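Local coordinates for uncharacterized protein TCIL3000_10_9440 (Trypanosoma congolense, PDB 5KMX) that is of unknown function but is an insect-stage surface antigen with a bilobed ectodomain, which possibly serves as a sensor at the parasite membrane, at residues A[55-60]-A[199-204]. Sequence-based numbering, arbitrary orientation.
Sequences TVYTEA and NVRLYS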
loop_
_atom_site.group_PDB
_atom_site.type_symbol
_atom_site.label_atom_id
_atom_site.label_comp_id
_atom_site.label_asym_id
_atom_site.label_seq_id
_atom_site.Cartn_x
_atom_site.Cartn_y
_atom_site.Cartn_z
ATOM N N THR A 55 0.605 11.824 11.031
ATOM C CA THR A 55 -0.075 10.637 10.522
ATOM C C THR A 55 -0.083 9.572 11.612
ATOM O O THR A 55 0.959 9.257 12.185
ATOM C CB THR A 55 0.595 10.083 9.242
ATOM O OG1 THR A 55 0.064 8.785 8.944
ATOM C CG2 THR A 55 2.107 9.982 9.408
ATOM N N VAL A 56 -1.263 9.029 11.900
ATOM C CA VAL A 56 -1.422 8.091 13.009
ATOM C C VAL A 56 -2.150 6.819 12.583
ATOM O O VAL A 56 -3.174 6.867 11.901
ATOM C CB VAL A 56 -2.187 8.741 14.179
ATOM C CG1 VAL A 56 -2.256 7.791 15.368
ATOM C CG2 VAL A 56 -1.516 10.045 14.584
ATOM N N TYR A 57 -1.606 5.684 13.011
ATOM C CA TYR A 57 -2.183 4.382 12.715
ATOM C C TYR A 57 -1.809 3.390 13.810
ATOM O O TYR A 57 -0.857 3.615 14.557
ATOM C CB TYR A 57 -1.695 3.877 11.356
ATOM C CG TYR A 57 -0.194 3.707 11.274
ATOM C CD1 TYR A 57 0.417 2.538 11.709
ATOM C CD2 TYR A 57 0.614 4.715 10.761
ATOM C CE1 TYR A 57 1.788 2.379 11.639
ATOM C CE2 TYR A 57 1.986 4.563 10.685
ATOM C CZ TYR A 57 2.566 3.393 11.125
ATOM O OH TYR A 57 3.930 3.235 11.052
ATOM N N THR A 58 -2.565 2.301 13.905
ATOM C CA THR A 58 -2.239 1.211 14.817
ATOM C C THR A 58 -1.708 0.044 13.988
ATOM O O THR A 58 -2.162 -0.177 12.864
ATOM C CB THR A 58 -3.462 0.778 15.653
ATOM O OG1 THR A 58 -3.058 -0.166 16.652
ATOM C CG2 THR A 58 -4.535 0.160 14.770
ATOM N N GLU A 59 -0.746 -0.694 14.533
ATOM C CA GLU A 59 -0.051 -1.713 13.750
ATOM C C GLU A 59 0.424 -2.907 14.568
ATOM O O GLU A 59 0.420 -2.886 15.799
ATOM C CB GLU A 59 1.152 -1.085 13.030
ATOM C CG GLU A 59 2.226 -0.509 13.957
ATOM C CD GLU A 59 3.142 -1.567 14.557
ATOM O OE1 GLU A 59 3.543 -1.408 15.729
ATOM O OE2 GLU A 59 3.467 -2.553 13.861
ATOM N N ALA A 60 0.843 -3.945 13.854
ATOM C CA ALA A 60 1.454 -5.121 14.455
ATOM C C ALA A 60 2.221 -5.888 13.385
ATOM O O ALA A 60 1.987 -5.700 12.190
ATOM C CB ALA A 60 0.402 -6.006 15.100
ATOM N N ASN A 199 3.771 -6.905 8.006
ATOM C CA ASN A 199 3.434 -5.785 8.873
ATOM C C ASN A 199 2.055 -5.224 8.539
ATOM O O ASN A 199 1.826 -4.740 7.431
ATOM C CB ASN A 199 4.498 -4.692 8.755
ATOM C CG ASN A 199 4.213 -3.500 9.650
ATOM O OD1 ASN A 199 4.054 -2.378 9.171
ATOM N ND2 ASN A 199 4.147 -3.737 10.956
ATOM N N VAL A 200 1.141 -5.290 9.505
ATOM C CA VAL A 200 -0.231 -4.840 9.299
ATOM C C VAL A 200 -0.451 -3.468 9.927
ATOM O O VAL A 200 0.045 -3.191 11.016
ATOM C CB VAL A 200 -1.244 -5.842 9.890
ATOM C CG1 VAL A 200 -2.671 -5.374 9.638
ATOM C CG2 VAL A 200 -1.022 -7.226 9.295
ATOM N N ARG A 201 -1.204 -2.620 9.230
ATOM C CA ARG A 201 -1.481 -1.261 9.685
ATOM C C ARG A 201 -2.937 -0.882 9.429
ATOM O O ARG A 201 -3.484 -1.177 8.366
ATOM C CB ARG A 201 -0.546 -0.269 8.988
ATOM C CG ARG A 201 0.902 -0.376 9.444
ATOM C CD ARG A 201 1.893 -0.095 8.330
ATOM N NE ARG A 201 2.003 1.325 8.007
ATOM C CZ ARG A 201 3.142 1.939 7.686
ATOM N NH1 ARG A 201 3.138 3.234 7.406
ATOM N NH2 ARG A 201 4.289 1.271 7.648
ATOM N N LEU A 202 -3.557 -0.234 10.413
ATOM C CA LEU A 202 -4.937 0.228 10.296
ATOM C C LEU A 202 -5.001 1.748 10.397
ATOM O O LEU A 202 -4.567 2.330 11.391
ATOM C CB LEU A 202 -5.811 -0.412 11.378
ATOM C CG LEU A 202 -7.270 0.050 11.445
ATOM C CD1 LEU A 202 -8.008 -0.306 10.164
ATOM C CD2 LEU A 202 -7.971 -0.551 12.657
ATOM N N TYR A 203 -5.554 2.378 9.363
ATOM C CA TYR A 203 -5.659 3.833 9.293
ATOM C C TYR A 203 -7.099 4.309 9.440
ATOM O O TYR A 203 -8.042 3.541 9.253
ATOM C CB TYR A 203 -5.103 4.344 7.960
ATOM C CG TYR A 203 -3.595 4.380 7.868
ATOM C CD1 TYR A 203 -2.867 3.230 7.591
ATOM C CD2 TYR A 203 -2.899 5.570 8.040
ATOM C CE1 TYR A 203 -1.485 3.264 7.499
ATOM C CE2 TYR A 203 -1.522 5.612 7.950
ATOM C CZ TYR A 203 -0.820 4.458 7.679
ATOM O OH TYR A 203 0.552 4.498 7.589
ATOM N N SER A 204 -7.258 5.582 9.783
ATOM C CA SER A 204 -8.545 6.255 9.675
ATOM C C SER A 204 -8.641 6.855 8.276
ATOM O O SER A 204 -7.619 7.154 7.660
ATOM C CB SER A 204 -8.690 7.339 10.743
ATOM O OG SER A 204 -7.836 8.435 10.472
#
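Y57 lies across R201 and Y203, which meet the same side of its ring, on one face of an antiparallel strand pair. The guanidinium of R201 is stacked nearly flat on the Y57 ring, with planes 11° apart and centres 4.3 Å apart. It sits to one side of the ring centre, an off-centre cation-pi contact. Y57 CG occupies the position between backbone N and carbonyl carbon (chi1 61°), which carries the ring out over the side chains of R201 and Y203. Y57 CB then rests over the middle of the Y203 ring, 3.7 Å from its centroid. The two tyrosine rings meet obliquely. R201 NH1 donates a straight hydrogen bond of 2.9 Å to Y203 OH, in the guanidinium plane. F209 of helix 208-216 meets the Y203 ring.

The other face is buried and mostly apolar; T58 OG1 is hydrogen-bonded to W29 O. T58 CG2 packs on L202 CB at 3.7 Å, and F33 touches T58, A60, V200 and L202. Between the faces, T58 with L202 and A60 with V200 form the hydrogen-bonded pairs. L202 N to T58 O is 2.8 Å.

The looser side is at N199, which is partly exposed. N199 ND2 gives E59 OE2 a bent hydrogen bond of 3.2 Å (142°), on the anti side of the carboxylate. E59 OE1 has a salt bridge to R41 on strand 36-45.

The pair joins strands 53-63 and 197-204 within the large curved sheet of the ectodomain. The chemistry implies that R201, though partly exposed, is fixed by both stacking and hydrogen bonding, so its positive charge probably polarises the Y203 hydroxyl.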